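Local coordinates for lipase (Pelosinus fermentans, PDB 5AH0), which hydrolyses ester bonds as a lipase and also attacks the synthetic polyester poly(butylene adipate-co-terephthalate), at residues A[11-16]-A[196-201]; A[153-158]-A[378-383]. All coordinates share one frame; numbering follows the deposited sequence.

Contact 1 (A[11-16]-A[196-201])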
loop_
_atom_site.group_PDB
_atom_site.type_symbol
_atom_site.label_atom_id
_atom_site.label_comp_id
_atom_site.label_asym_id
_atom_site.label_seq_id
_atom_site.Cartn_x
_atom_site.Cartn_y
_atom_site.Cartn_z
ATOM N N GLY A 11 2.578 1.077 -1.972
ATOM C CA GLY A 11 2.390 1.314 -0.554
ATOM C C GLY A 11 2.635 2.750 -0.120
ATOM O O GLY A 11 2.312 3.703 -0.834
ATOM N N PHE A 12 3.192 2.895 1.076
ATOM C CA PHE A 12 3.520 4.193 1.653
ATOM C C PHE A 12 4.551 4.956 0.803
ATOM O O PHE A 12 5.615 4.434 0.517
ATOM C CB PHE A 12 4.008 3.962 3.089
ATOM C CG PHE A 12 4.564 5.177 3.767
ATOM C CD1 PHE A 12 3.916 6.400 3.702
ATOM C CD2 PHE A 12 5.741 5.083 4.492
ATOM C CE1 PHE A 12 4.443 7.520 4.341
ATOM C CE2 PHE A 12 6.274 6.187 5.128
ATOM C CZ PHE A 12 5.623 7.410 5.057
ATOM N N MET A 13 4.208 6.184 0.405
ATOM C CA MET A 13 5.047 7.050 -0.441
ATOM C C MET A 13 5.229 6.538 -1.858
ATOM O O MET A 13 6.043 7.075 -2.615
ATOM C CB MET A 13 6.432 7.266 0.171
ATOM C CG MET A 13 6.444 7.921 1.539
ATOM S SD MET A 13 5.774 9.572 1.497
ATOM C CE MET A 13 6.754 10.377 0.230
ATOM N N GLY A 14 4.468 5.514 -2.225
ATOM C CA GLY A 14 4.498 4.993 -3.581
ATOM C C GLY A 14 4.013 6.020 -4.587
ATOM O O GLY A 14 3.312 6.965 -4.215
ATOM N N TRP A 15 4.386 5.831 -5.856
ATOM C CA TRP A 15 4.099 6.787 -6.939
ATOM C C TRP A 15 3.620 6.113 -8.231
ATOM O O TRP A 15 3.893 4.935 -8.465
ATOM C CB TRP A 15 5.347 7.630 -7.234
ATOM C CG TRP A 15 6.509 6.821 -7.698
ATOM C CD1 TRP A 15 6.859 6.543 -8.995
ATOM C CD2 TRP A 15 7.486 6.173 -6.873
ATOM N NE1 TRP A 15 7.993 5.752 -9.022
ATOM C CE2 TRP A 15 8.404 5.525 -7.734
ATOM C CE3 TRP A 15 7.681 6.082 -5.492
ATOM C CZ2 TRP A 15 9.492 4.796 -7.254
ATOM C CZ3 TRP A 15 8.757 5.346 -5.022
ATOM C CH2 TRP A 15 9.644 4.712 -5.900
ATOM N N GLY A 16 2.898 6.863 -9.065
ATOM C CA GLY A 16 2.307 6.318 -10.276
ATOM C C GLY A 16 3.209 6.437 -11.489
ATOM O O GLY A 16 4.215 7.145 -11.457
ATOM N N LEU A 196 11.532 16.992 -10.297
ATOM C CA LEU A 196 10.924 15.679 -10.096
ATOM C C LEU A 196 9.400 15.753 -10.125
ATOM O O LEU A 196 8.793 16.574 -9.439
ATOM C CB LEU A 196 11.376 15.086 -8.761
ATOM C CG LEU A 196 10.789 13.732 -8.360
ATOM C CD1 LEU A 196 11.499 12.586 -9.084
ATOM C CD2 LEU A 196 10.914 13.551 -6.842
ATOM N N ILE A 197 8.778 14.897 -10.921
ATOM C CA ILE A 197 7.328 14.827 -10.938
ATOM C C ILE A 197 6.868 13.914 -9.808
ATOM O O ILE A 197 7.032 12.695 -9.866
ATOM C CB ILE A 197 6.800 14.328 -12.281
ATOM C CG1 ILE A 197 7.413 15.157 -13.414
ATOM C CG2 ILE A 197 5.273 14.381 -12.308
ATOM C CD1 ILE A 197 7.016 14.704 -14.796
ATOM N N TYR A 198 6.343 14.519 -8.754
ATOM C CA TYR A 198 5.835 13.779 -7.613
ATOM C C TYR A 198 4.705 14.575 -6.986
ATOM O O TYR A 198 4.816 15.786 -6.812
ATOM C CB TYR A 198 6.947 13.507 -6.593
ATOM C CG TYR A 198 6.582 12.484 -5.540
ATOM C CD1 TYR A 198 5.737 12.816 -4.480
ATOM C CD2 TYR A 198 7.087 11.185 -5.592
ATOM C CE1 TYR A 198 5.397 11.878 -3.497
ATOM C CE2 TYR A 198 6.752 10.233 -4.614
ATOM C CZ TYR A 198 5.909 10.596 -3.573
ATOM O OH TYR A 198 5.570 9.678 -2.613
ATOM N N ASP A 199 3.607 13.903 -6.664
ATOM C CA ASP A 199 2.449 14.586 -6.116
ATOM C C ASP A 199 1.853 13.860 -4.914
ATOM O O ASP A 199 1.595 12.661 -4.977
ATOM C CB ASP A 199 1.382 14.754 -7.191
ATOM C CG ASP A 199 0.121 15.385 -6.645
ATOM O OD1 ASP A 199 0.237 16.241 -5.736
ATOM O OD2 ASP A 199 -0.977 15.020 -7.110
ATOM N N PHE A 200 1.595 14.588 -3.831
ATOM C CA PHE A 200 1.122 13.928 -2.620
ATOM C C PHE A 200 -0.360 13.611 -2.661
ATOM O O PHE A 200 -0.856 12.834 -1.834
ATOM C CB PHE A 200 1.469 14.760 -1.391
ATOM C CG PHE A 200 2.944 14.827 -1.136
ATOM C CD1 PHE A 200 3.607 13.742 -0.589
ATOM C CD2 PHE A 200 3.669 15.962 -1.453
ATOM C CE1 PHE A 200 4.968 13.784 -0.365
ATOM C CE2 PHE A 200 5.029 16.016 -1.226
ATOM C CZ PHE A 200 5.680 14.922 -0.687
ATOM N N LYS A 201 -1.047 14.187 -3.647
ATOM C CA LYS A 201 -2.460 13.913 -3.880
ATOM C C LYS A 201 -3.283 14.137 -2.617
ATOM O O LYS A 201 -3.968 13.231 -2.135
ATOM C CB LYS A 201 -2.638 12.485 -4.401
ATOM C CG LYS A 201 -1.861 12.202 -5.673
ATOM C CD LYS A 201 -1.653 10.711 -5.875
ATOM C CE LYS A 201 -0.414 10.422 -6.719
ATOM N NZ LYS A 201 0.368 9.243 -6.179
#
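Met13 and Tyr198 are joined by one hydrogen bond and by a bent methionine chain that passes the phenol oxygen on one side, crossing the tyrosine at about a right angle. The bond runs from Tyr198 OH to Met13 O (2.6 Å); the hydroxyl comes in from above the carbonyl plane, 48° out of it, while the oxygen lies at the edge of the tyrosine ring. Beginning at the root of the methionine side chain, Met13 CB stands 3.8 Å from Tyr198 OH. The next atom, CG, rests over the rim of one face of the Phe12 ring. Bends at chi2 (-63°) and chi3 (-54°) then turn the chain back: SD stays 4.1 Å from Tyr198 OH, and CE closes in to 3.2 Å from that same oxygen. Beyond it, CE meets the edge of the next ring, 3.9 Å from Phe200 CE1. Across the phenol from Met13, Trp15 CB packs 4.0 Å from Tyr198 CE2. A phenylalanine in place of Tyr198 would probably leave Met13 O without this donor and the methionine tip with a poorer fit. Helix 173-190 also touches Met13, through Ala179, Leu182 and Val183. The carbonyl so gripped belongs to a type II turn closed by Gly14 N and Gly11 O, in the loop after strand 6-9 where lipases of the alpha/beta-hydrolase fold usually form part of the oxyanion hole.

Contact 2 (A[153-158]-A[378-383])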
loop_
_atom_site.group_PDB
_atom_site.type_symbol
_atom_site.label_atom_id
_atom_site.label_comp_id
_atom_site.label_asym_id
_atom_site.label_seq_id
_atom_site.Cartn_x
_atom_site.Cartn_y
_atom_site.Cartn_z
ATOM N N VAL A 153 -12.864 -9.913 -6.099
ATOM C CA VAL A 153 -11.445 -10.131 -5.879
ATOM C C VAL A 153 -11.219 -11.604 -5.592
ATOM O O VAL A 153 -11.925 -12.194 -4.773
ATOM C CB VAL A 153 -10.912 -9.272 -4.717
ATOM C CG1 VAL A 153 -9.456 -9.633 -4.386
ATOM C CG2 VAL A 153 -11.052 -7.796 -5.054
ATOM N N HIS A 154 -10.258 -12.210 -6.281
ATOM C CA HIS A 154 -10.045 -13.638 -6.128
ATOM C C HIS A 154 -8.947 -13.916 -5.107
ATOM O O HIS A 154 -9.035 -14.852 -4.311
ATOM C CB HIS A 154 -9.710 -14.286 -7.467
ATOM C CG HIS A 154 -9.939 -15.764 -7.483
ATOM N ND1 HIS A 154 -8.914 -16.681 -7.407
ATOM C CD2 HIS A 154 -11.085 -16.483 -7.535
ATOM C CE1 HIS A 154 -9.417 -17.903 -7.425
ATOM N NE2 HIS A 154 -10.733 -17.810 -7.506
ATOM N N SER A 155 -7.895 -13.110 -5.148
ATOM C CA SER A 155 -6.793 -13.278 -4.220
ATOM C C SER A 155 -6.189 -11.960 -3.811
ATOM O O SER A 155 -6.273 -10.965 -4.530
ATOM C CB SER A 155 -5.700 -14.148 -4.832
ATOM O OG SER A 155 -5.193 -13.538 -6.007
ATOM N N ILE A 156 -5.536 -11.980 -2.659
ATOM C CA ILE A 156 -4.798 -10.837 -2.185
ATOM C C ILE A 156 -3.385 -11.285 -1.829
ATOM O O ILE A 156 -3.192 -12.180 -0.999
ATOM C CB ILE A 156 -5.484 -10.195 -0.967
ATOM C CG1 ILE A 156 -6.729 -9.419 -1.404
ATOM C CG2 ILE A 156 -4.518 -9.297 -0.199
ATOM C CD1 ILE A 156 -7.321 -8.582 -0.290
ATOM N N THR A 157 -2.397 -10.680 -2.478
ATOM C CA THR A 157 -1.018 -10.931 -2.122
ATOM C C THR A 157 -0.453 -9.655 -1.550
ATOM O O THR A 157 -0.517 -8.611 -2.197
ATOM C CB THR A 157 -0.182 -11.364 -3.320
ATOM O OG1 THR A 157 -0.704 -12.585 -3.847
ATOM C CG2 THR A 157 1.285 -11.578 -2.911
ATOM N N THR A 158 0.078 -9.715 -0.333
ATOM C CA THR A 158 0.695 -8.534 0.245
ATOM C C THR A 158 2.163 -8.800 0.499
ATOM O O THR A 158 2.569 -9.905 0.862
ATOM C CB THR A 158 0.001 -8.063 1.540
ATOM O OG1 THR A 158 0.279 -8.979 2.601
ATOM C CG2 THR A 158 -1.517 -7.939 1.320
ATOM N N GLU A 378 2.047 -16.621 -12.254
ATOM C CA GLU A 378 1.749 -18.008 -12.616
ATOM C C GLU A 378 0.969 -18.684 -11.506
ATOM O O GLU A 378 -0.044 -19.333 -11.767
ATOM C CB GLU A 378 3.024 -18.810 -12.893
ATOM C CG GLU A 378 3.819 -18.369 -14.111
ATOM C CD GLU A 378 5.162 -19.096 -14.245
ATOM O OE1 GLU A 378 5.649 -19.671 -13.243
ATOM O OE2 GLU A 378 5.725 -19.102 -15.362
ATOM N N LYS A 379 1.438 -18.512 -10.271
ATOM C CA LYS A 379 0.787 -19.123 -9.123
ATOM C C LYS A 379 -0.654 -18.626 -9.031
ATOM O O LYS A 379 -1.591 -19.412 -8.842
ATOM C CB LYS A 379 1.551 -18.818 -7.829
ATOM C CG LYS A 379 1.032 -19.588 -6.611
ATOM C CD LYS A 379 2.076 -19.712 -5.484
ATOM C CE LYS A 379 2.302 -18.386 -4.774
ATOM N NZ LYS A 379 1.016 -17.923 -4.188
ATOM N N LEU A 380 -0.825 -17.322 -9.214
ATOM C CA LEU A 380 -2.130 -16.694 -9.093
ATOM C C LEU A 380 -3.073 -17.143 -10.202
ATOM O O LEU A 380 -4.288 -17.124 -10.031
ATOM C CB LEU A 380 -1.986 -15.173 -9.108
ATOM C CG LEU A 380 -1.251 -14.604 -7.896
ATOM C CD1 LEU A 380 -1.096 -13.108 -8.028
ATOM C CD2 LEU A 380 -2.011 -14.958 -6.630
ATOM N N SER A 381 -2.510 -17.552 -11.331
ATOM C CA SER A 381 -3.325 -17.964 -12.459
ATOM C C SER A 381 -3.590 -19.463 -12.404
ATOM O O SER A 381 -4.290 -20.005 -13.251
ATOM C CB SER A 381 -2.645 -17.601 -13.781
ATOM O OG SER A 381 -1.558 -18.468 -14.045
ATOM N N GLN A 382 -3.013 -20.131 -11.410
ATOM C CA GLN A 382 -3.244 -21.556 -11.238
ATOM C C GLN A 382 -4.329 -21.809 -10.194
ATOM O O GLN A 382 -4.785 -22.941 -10.028
ATOM C CB GLN A 382 -1.942 -22.257 -10.855
ATOM C CG GLN A 382 -0.977 -22.402 -12.021
ATOM C CD GLN A 382 0.385 -22.937 -11.606
ATOM O OE1 GLN A 382 0.568 -23.398 -10.478
ATOM N NE2 GLN A 382 1.352 -22.867 -12.516
ATOM N N LEU A 383 -4.752 -20.744 -9.514
ATOM C CA LEU A 383 -5.831 -20.825 -8.535
ATOM C C LEU A 383 -7.134 -21.160 -9.235
ATOM O O LEU A 383 -7.479 -20.531 -10.229
ATOM C CB LEU A 383 -5.969 -19.510 -7.761
ATOM C CG LEU A 383 -4.808 -19.093 -6.844
ATOM C CD1 LEU A 383 -4.918 -17.638 -6.466
ATOM C CD2 LEU A 383 -4.783 -19.927 -5.588
#
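Leu380 of helix 370-380 and Leu383, three residues on, pack against His154, Ser155 and Thr157 on strand 153-159 of the central parallel sheet, a helix-on-sheet layer of the alpha/beta-hydrolase core. One methyl of Leu380 does most of the work on the helix side: CD2 comes 3.5 Å from Ser155 OG and 3.9 Å from Thr157 OG1, so that it sits against two hydroxyl oxygens without bonding to either. Ser155 OG has its polar partner in His109 ND1 on the neighbouring strand 108-113, and Leu380 also touches His109 and Val111 there. A chi1 of 61° sets the serine oxygen between its backbone N and carbonyl carbon, where Leu380 CD2 meets it; Leu383 CD1 lies alongside, 3.9 Å from Ser155 CB. The side chains of Leu383 and His154 run antiparallel past one another, Leu383 CB meeting the imidazole at its edge, 3.8 Å from His154 CE1. Two consecutive strand residues, His154 and Ser155, can both face the helix because the backbone kinks at His154, whose psi is -40°. Past Leu380, Glu378 O takes a hydrogen bond from Ser381 OG (2.9 Å), with a weak one from Ser381 N, and Lys379 O takes one from Gln382 N (3.0 Å). These bonds accompany the turn that carries Leu383 back to the sheet. Val153 and Ile156 instead pack on helix 116-129. Strand 153-159 is thus covered by a different helix on either side, the three-layer alpha-beta-alpha sandwich of this fold.

The two contacts lie on opposite sides of the centre of the chain, their centres 26 Å apart and their nearest atoms about 10 Å apart, without touching. Along the sequence their segments alternate: 11-16, 153-158, 196-201, 378-383. They are related through the parallel sheet, in which strand 6-9, leading into contact 1, and strand 153-159, carrying contact 2, both pair with strand 108-113. Contact 1 joins two loops, one following strand 6-9 and the other lying between helices 173-190 and 215-223, whereas contact 2 fixes the C-terminal helix 370-380 to the sheet itself. Together they tie parts from both ends of the chain to its middle within one lipase-like fold.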